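Local coordinates for MATE family efflux transporter (Vibrio cholerae, PDB 6IDP), which probably exports toxic compounds such as drugs across the bacterial membrane, coupling their efflux to proton-dependent changes of conformation, at residues R77-G82 / R155-T160; L93-G98 / Y148-V153. All coordinates share one frame; numbering follows the deposited sequence.

Contact 1 (R77-G82 / R155-T160)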
loop_
_atom_site.group_PDB
_atom_site.type_symbol
_atom_site.label_atom_id
_atom_site.label_comp_id
_atom_site.label_asym_id
_atom_site.label_seq_id
_atom_site.Cartn_x
_atom_site.Cartn_y
_atom_site.Cartn_z
ATOM N N ARG A 77 -20.374 2.866 -0.229
ATOM C CA ARG A 77 -21.345 3.936 -0.418
ATOM C C ARG A 77 -22.699 3.373 -0.842
ATOM O O ARG A 77 -23.739 3.810 -0.349
ATOM C CB ARG A 77 -20.847 4.950 -1.451
ATOM C CG ARG A 77 -21.771 6.137 -1.626
ATOM C CD ARG A 77 -21.132 7.212 -2.478
ATOM N NE ARG A 77 -22.004 8.371 -2.627
ATOM C CZ ARG A 77 -21.615 9.539 -3.127
ATOM N NH1 ARG A 77 -20.362 9.709 -3.526
ATOM N NH2 ARG A 77 -22.479 10.540 -3.224
ATOM N N ALA A 78 -22.681 2.396 -1.743
ATOM C CA ALA A 78 -23.909 1.741 -2.182
ATOM C C ALA A 78 -24.625 1.084 -1.004
ATOM O O ALA A 78 -25.851 1.133 -0.906
ATOM C CB ALA A 78 -23.612 0.713 -3.262
ATOM N N ILE A 79 -23.854 0.473 -0.110
ATOM C CA ILE A 79 -24.426 -0.146 1.081
ATOM C C ILE A 79 -25.060 0.911 1.981
ATOM O O ILE A 79 -26.178 0.733 2.464
ATOM C CB ILE A 79 -23.368 -0.931 1.881
ATOM C CG1 ILE A 79 -22.790 -2.063 1.031
ATOM C CG2 ILE A 79 -23.979 -1.492 3.160
ATOM C CD1 ILE A 79 -21.669 -2.821 1.701
ATOM N N GLY A 80 -24.348 2.013 2.190
ATOM C CA GLY A 80 -24.854 3.101 3.009
ATOM C C GLY A 80 -26.175 3.650 2.501
ATOM O O GLY A 80 -27.032 4.059 3.288
ATOM N N ALA A 81 -26.345 3.648 1.183
ATOM C CA ALA A 81 -27.558 4.166 0.557
ATOM C C ALA A 81 -28.670 3.118 0.517
ATOM O O ALA A 81 -29.749 3.371 -0.016
ATOM C CB ALA A 81 -27.253 4.664 -0.846
ATOM N N GLY A 82 -28.400 1.942 1.076
ATOM C CA GLY A 82 -29.390 0.883 1.136
ATOM C C GLY A 82 -29.576 0.126 -0.166
ATOM O O GLY A 82 -30.617 -0.493 -0.381
ATOM N N ARG A 155 -13.825 -5.706 3.213
ATOM C CA ARG A 155 -13.634 -4.387 3.794
ATOM C C ARG A 155 -14.750 -3.445 3.361
ATOM O O ARG A 155 -15.286 -2.696 4.175
ATOM C CB ARG A 155 -12.258 -3.831 3.403
ATOM C CG ARG A 155 -11.093 -4.523 4.111
ATOM C CD ARG A 155 -9.735 -4.092 3.558
ATOM N NE ARG A 155 -9.699 -2.668 3.251
ATOM C CZ ARG A 155 -9.414 -2.169 2.053
ATOM N NH1 ARG A 155 -9.124 -2.980 1.047
ATOM N NH2 ARG A 155 -9.411 -0.856 1.864
ATOM N N ALA A 156 -15.116 -3.512 2.085
ATOM C CA ALA A 156 -16.209 -2.703 1.554
ATOM C C ALA A 156 -17.511 -2.977 2.306
ATOM O O ALA A 156 -18.350 -2.091 2.453
ATOM C CB ALA A 156 -16.394 -2.964 0.067
ATOM N N ASN A 157 -17.668 -4.209 2.783
ATOM C CA ASN A 157 -18.829 -4.589 3.576
ATOM C C ASN A 157 -18.579 -4.453 5.079
ATOM O O ASN A 157 -19.280 -5.060 5.887
ATOM C CB ASN A 157 -19.246 -6.021 3.246
ATOM C CG ASN A 157 -19.953 -6.126 1.908
ATOM O OD1 ASN A 157 -21.181 -6.143 1.845
ATOM N ND2 ASN A 157 -19.178 -6.191 0.830
ATOM N N GLY A 158 -17.569 -3.668 5.441
ATOM C CA GLY A 158 -17.308 -3.337 6.831
ATOM C C GLY A 158 -16.647 -4.423 7.659
ATOM O O GLY A 158 -16.797 -4.452 8.880
ATOM N N ASN A 159 -15.912 -5.314 7.005
ATOM C CA ASN A 159 -15.231 -6.389 7.714
ATOM C C ASN A 159 -13.733 -6.382 7.435
ATOM O O ASN A 159 -13.305 -6.622 6.306
ATOM C CB ASN A 159 -15.838 -7.745 7.336
ATOM C CG ASN A 159 -15.280 -8.895 8.168
ATOM O OD1 ASN A 159 -14.068 -9.081 8.265
ATOM N ND2 ASN A 159 -16.169 -9.667 8.772
ATOM N N THR A 160 -12.946 -6.112 8.473
ATOM C CA THR A 160 -11.488 -6.149 8.374
ATOM C C THR A 160 -10.901 -7.335 9.141
ATOM O O THR A 160 -9.760 -7.730 8.907
ATOM C CB THR A 160 -10.848 -4.847 8.901
ATOM O OG1 THR A 160 -11.294 -4.600 10.239
ATOM C CG2 THR A 160 -11.225 -3.668 8.018
#
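I79 meets N157 and A156 through the last atom of its side chain. The CB itself points toward 155-160. There the chain branches: CG2 stands anti to the backbone N, whereas CG1 lies beside that N and anti to the carbonyl carbon (chi1 -61°). Neither branch carbon comes within 4.2 Å of the other segment. From CG1 the chain runs on extended, chi2 176°, and this full reach delivers CD1 to its partners. I79 CD1 lies 3.4 Å from N157 OD1 and 3.5 Å from the backbone A156 O, so a methyl group sits against two oxygens in van der Waals contact, with no hydrogen bond between the segments. N157 CG is the next atom of the amide, 3.7 Å from I79 CD1, and the two side chains cross at about a right angle. Only 90 Å² is buried between the two segments, and I79 supplies 54 Å² of it, the A156 methyl staying 5.5 Å or more from 77-82.

Both segments are C-terminal helix ends, of helix 54-80 and helix 124-156 in the all-helical MATE fold, and both close in Schellman motifs. In the first, G82 has positive phi and its N bonds I79 O at 2.9 Å; in the second, G158 takes the same role, its N reaching R155 O at 2.8 Å.

The amide of N157 is held by its other end: ND2 donates back to V153 O, one turn earlier on its own helix, while W216 packs against the same side chain. A87 of helix 84-111 also touches I79.

Contact 2 (L93-G98 / Y148-V153). With OLC ((2R)-2,3-dihydroxypropyl (9Z)-octadec-9-enoate), chain B.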
loop_
_atom_site.group_PDB
_atom_site.type_symbol
_atom_site.label_atom_id
_atom_site.label_comp_id
_atom_site.label_asym_id
_atom_site.label_seq_id
_atom_site.Cartn_x
_atom_site.Cartn_y
_atom_site.Cartn_z
ATOM N N LEU A 93 -18.824 -8.166 -9.893
ATOM C CA LEU A 93 -18.234 -7.492 -11.049
ATOM C C LEU A 93 -16.747 -7.211 -10.839
ATOM O O LEU A 93 -15.946 -7.364 -11.762
ATOM C CB LEU A 93 -18.974 -6.186 -11.352
ATOM C CG LEU A 93 -18.439 -5.380 -12.540
ATOM C CD1 LEU A 93 -18.594 -6.157 -13.843
ATOM C CD2 LEU A 93 -19.111 -4.019 -12.641
ATOM N N VAL A 94 -16.387 -6.804 -9.624
ATOM C CA VAL A 94 -14.999 -6.507 -9.285
ATOM C C VAL A 94 -14.114 -7.750 -9.403
ATOM O O VAL A 94 -13.015 -7.691 -9.955
ATOM C CB VAL A 94 -14.887 -5.931 -7.862
ATOM C CG1 VAL A 94 -13.435 -5.892 -7.409
ATOM C CG2 VAL A 94 -15.501 -4.541 -7.811
ATOM N N ILE A 95 -14.607 -8.871 -8.886
ATOM C CA ILE A 95 -13.897 -10.143 -8.967
ATOM C C ILE A 95 -13.638 -10.531 -10.424
ATOM O O ILE A 95 -12.544 -10.984 -10.772
ATOM C CB ILE A 95 -14.681 -11.272 -8.261
ATOM C CG1 ILE A 95 -14.839 -10.964 -6.770
ATOM C CG2 ILE A 95 -13.983 -12.603 -8.437
ATOM C CD1 ILE A 95 -13.523 -10.784 -6.042
ATOM N N VAL A 96 -14.643 -10.334 -11.273
ATOM C CA VAL A 96 -14.532 -10.660 -12.691
ATOM C C VAL A 96 -13.568 -9.714 -13.413
ATOM O O VAL A 96 -12.709 -10.161 -14.175
ATOM C CB VAL A 96 -15.916 -10.626 -13.372
ATOM C CG1 VAL A 96 -15.780 -10.667 -14.885
ATOM C CG2 VAL A 96 -16.771 -11.785 -12.877
ATOM N N ILE A 97 -13.709 -8.416 -13.160
ATOM C CA ILE A 97 -12.822 -7.402 -13.731
ATOM C C ILE A 97 -11.364 -7.649 -13.355
ATOM O O ILE A 97 -10.478 -7.630 -14.209
ATOM C CB ILE A 97 -13.216 -5.978 -13.268
ATOM C CG1 ILE A 97 -14.535 -5.553 -13.911
ATOM C CG2 ILE A 97 -12.116 -4.975 -13.599
ATOM C CD1 ILE A 97 -14.510 -5.565 -15.421
ATOM N N GLY A 98 -11.123 -7.877 -12.069
ATOM C CA GLY A 98 -9.781 -8.127 -11.584
ATOM C C GLY A 98 -9.212 -9.420 -12.133
ATOM O O GLY A 98 -8.045 -9.477 -12.516
ATOM N N TYR A 148 -6.583 -10.372 -2.731
ATOM C CA TYR A 148 -6.687 -8.974 -2.336
ATOM C C TYR A 148 -8.046 -8.381 -2.714
ATOM O O TYR A 148 -8.607 -7.576 -1.969
ATOM C CB TYR A 148 -5.558 -8.149 -2.964
ATOM C CG TYR A 148 -5.544 -6.706 -2.503
ATOM C CD1 TYR A 148 -4.974 -6.353 -1.288
ATOM C CD2 TYR A 148 -6.108 -5.699 -3.279
ATOM C CE1 TYR A 148 -4.961 -5.039 -0.856
ATOM C CE2 TYR A 148 -6.100 -4.379 -2.855
ATOM C CZ TYR A 148 -5.524 -4.058 -1.643
ATOM O OH TYR A 148 -5.509 -2.750 -1.213
ATOM N N PHE A 149 -8.569 -8.777 -3.871
ATOM C CA PHE A 149 -9.871 -8.292 -4.319
ATOM C C PHE A 149 -10.987 -8.811 -3.415
ATOM O O PHE A 149 -11.943 -8.092 -3.126
ATOM C CB PHE A 149 -10.129 -8.695 -5.775
ATOM C CG PHE A 149 -9.144 -8.112 -6.752
ATOM C CD1 PHE A 149 -8.604 -6.850 -6.550
ATOM C CD2 PHE A 149 -8.751 -8.834 -7.872
ATOM C CE1 PHE A 149 -7.694 -6.316 -7.451
ATOM C CE2 PHE A 149 -7.837 -8.307 -8.772
ATOM C CZ PHE A 149 -7.312 -7.049 -8.564
ATOM N N TYR A 150 -10.864 -10.060 -2.973
ATOM C CA TYR A 150 -11.795 -10.607 -1.989
ATOM C C TYR A 150 -11.707 -9.827 -0.683
ATOM O O TYR A 150 -12.725 -9.546 -0.049
ATOM C CB TYR A 150 -11.521 -12.089 -1.725
ATOM C CG TYR A 150 -12.140 -13.035 -2.729
ATOM C CD1 TYR A 150 -13.518 -13.180 -2.818
ATOM C CD2 TYR A 150 -11.345 -13.802 -3.572
ATOM C CE1 TYR A 150 -14.089 -14.052 -3.731
ATOM C CE2 TYR A 150 -11.904 -14.676 -4.484
ATOM C CZ TYR A 150 -13.274 -14.797 -4.560
ATOM O OH TYR A 150 -13.830 -15.666 -5.469
ATOM N N TYR A 151 -10.483 -9.487 -0.284
ATOM C CA TYR A 151 -10.251 -8.690 0.917
ATOM C C TYR A 151 -10.927 -7.329 0.802
ATOM O O TYR A 151 -11.455 -6.803 1.782
ATOM C CB TYR A 151 -8.750 -8.494 1.172
ATOM C CG TYR A 151 -8.020 -9.719 1.673
ATOM C CD1 TYR A 151 -8.712 -10.848 2.094
ATOM C CD2 TYR A 151 -6.632 -9.739 1.735
ATOM C CE1 TYR A 151 -8.035 -11.967 2.557
ATOM C CE2 TYR A 151 -5.951 -10.852 2.194
ATOM C CZ TYR A 151 -6.655 -11.959 2.604
ATOM O OH TYR A 151 -5.973 -13.063 3.058
ATOM N N SER A 152 -10.899 -6.764 -0.400
ATOM C CA SER A 152 -11.481 -5.452 -0.652
ATOM C C SER A 152 -13.004 -5.490 -0.575
ATOM O O SER A 152 -13.626 -4.530 -0.131
ATOM C CB SER A 152 -11.037 -4.921 -2.016
ATOM O OG SER A 152 -9.629 -4.772 -2.059
ATOM N N VAL A 153 -13.598 -6.599 -1.008
ATOM C CA VAL A 153 -15.039 -6.776 -0.894
ATOM C C VAL A 153 -15.451 -6.926 0.576
ATOM O O VAL A 153 -16.451 -6.347 1.002
ATOM C CB VAL A 153 -15.524 -7.993 -1.715
ATOM C CG1 VAL A 153 -16.989 -8.292 -1.429
ATOM C CG2 VAL A 153 -15.309 -7.743 -3.203
HETATM C C18 OLC B . -2.676 -11.196 0.795
HETATM C C10 OLC B . -0.430 -4.592 -0.170
HETATM C C9 OLC B . -0.876 -3.529 0.532
HETATM C C17 OLC B . -2.801 -10.089 -0.229
HETATM C C11 OLC B . -1.080 -4.969 -1.483
HETATM C C8 OLC B . -2.032 -2.702 0.015
HETATM C C16 OLC B . -2.027 -10.461 -1.475
HETATM C C12 OLC B . -0.529 -6.294 -1.966
HETATM C C15 OLC B . -1.487 -9.215 -2.145
HETATM C C13 OLC B . -0.585 -7.307 -0.843
HETATM C C14 OLC B . -0.290 -8.692 -1.380
#
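The Y150 ring carries the I95 CD1 methyl over one face, a CH-pi contact with the carbon 4.0 Å from the ring centroid and 12° off the normal. The F149 ring is met obliquely by the backbone of G98, its CE2 lying 3.4 Å from G98 CA. This is close packing of two nearly antiparallel transmembrane helices, 84-111 and 124-156 of the MATE fold: the local axes run at 160° and approach to 9.8 Å. Because G98 has no side chain, the ring can rest directly on the main chain.

I95 serves both aromatic residues. Its CG1 lies beside the backbone N, and the bend at chi2 (-58°) carries CD1 to F149 CB, 4.0 Å away, as well as to the Y150 face. Beyond F149, Q64 and L67 of helix 54-80 continue the packing.

Y148 and Y151 instead meet a bound monoolein chain, which Y151 CE2 approaches to 3.6 Å at OLC C18. Within helix 124-156, Y148 O accepts from S152 N and, on the opposite face of its carbonyl plane, from S152 OG at 3.0 Å.

How the contacts relate
Helix 124-156 takes part in both contacts, pairing near its C-terminal end with helix 54-80 in contact 1 and further back with helix 84-111 in contact 2. These two partners are successive in the chain, and the centres of the contacts lie about 14 Å apart. Contact 2 is the buried one, centred about 16 Å from the middle of the chain and covering 292 Å²; contact 1, about 21 Å out, is partly buried and much smaller. Their chemistry follows this difference: methyl, ring and glycine surfaces meet along helix flanks in contact 2, whereas at the helix ends of contact 1 a methyl faces carbonyl oxygens. Packing of R155 against Y148 joins them.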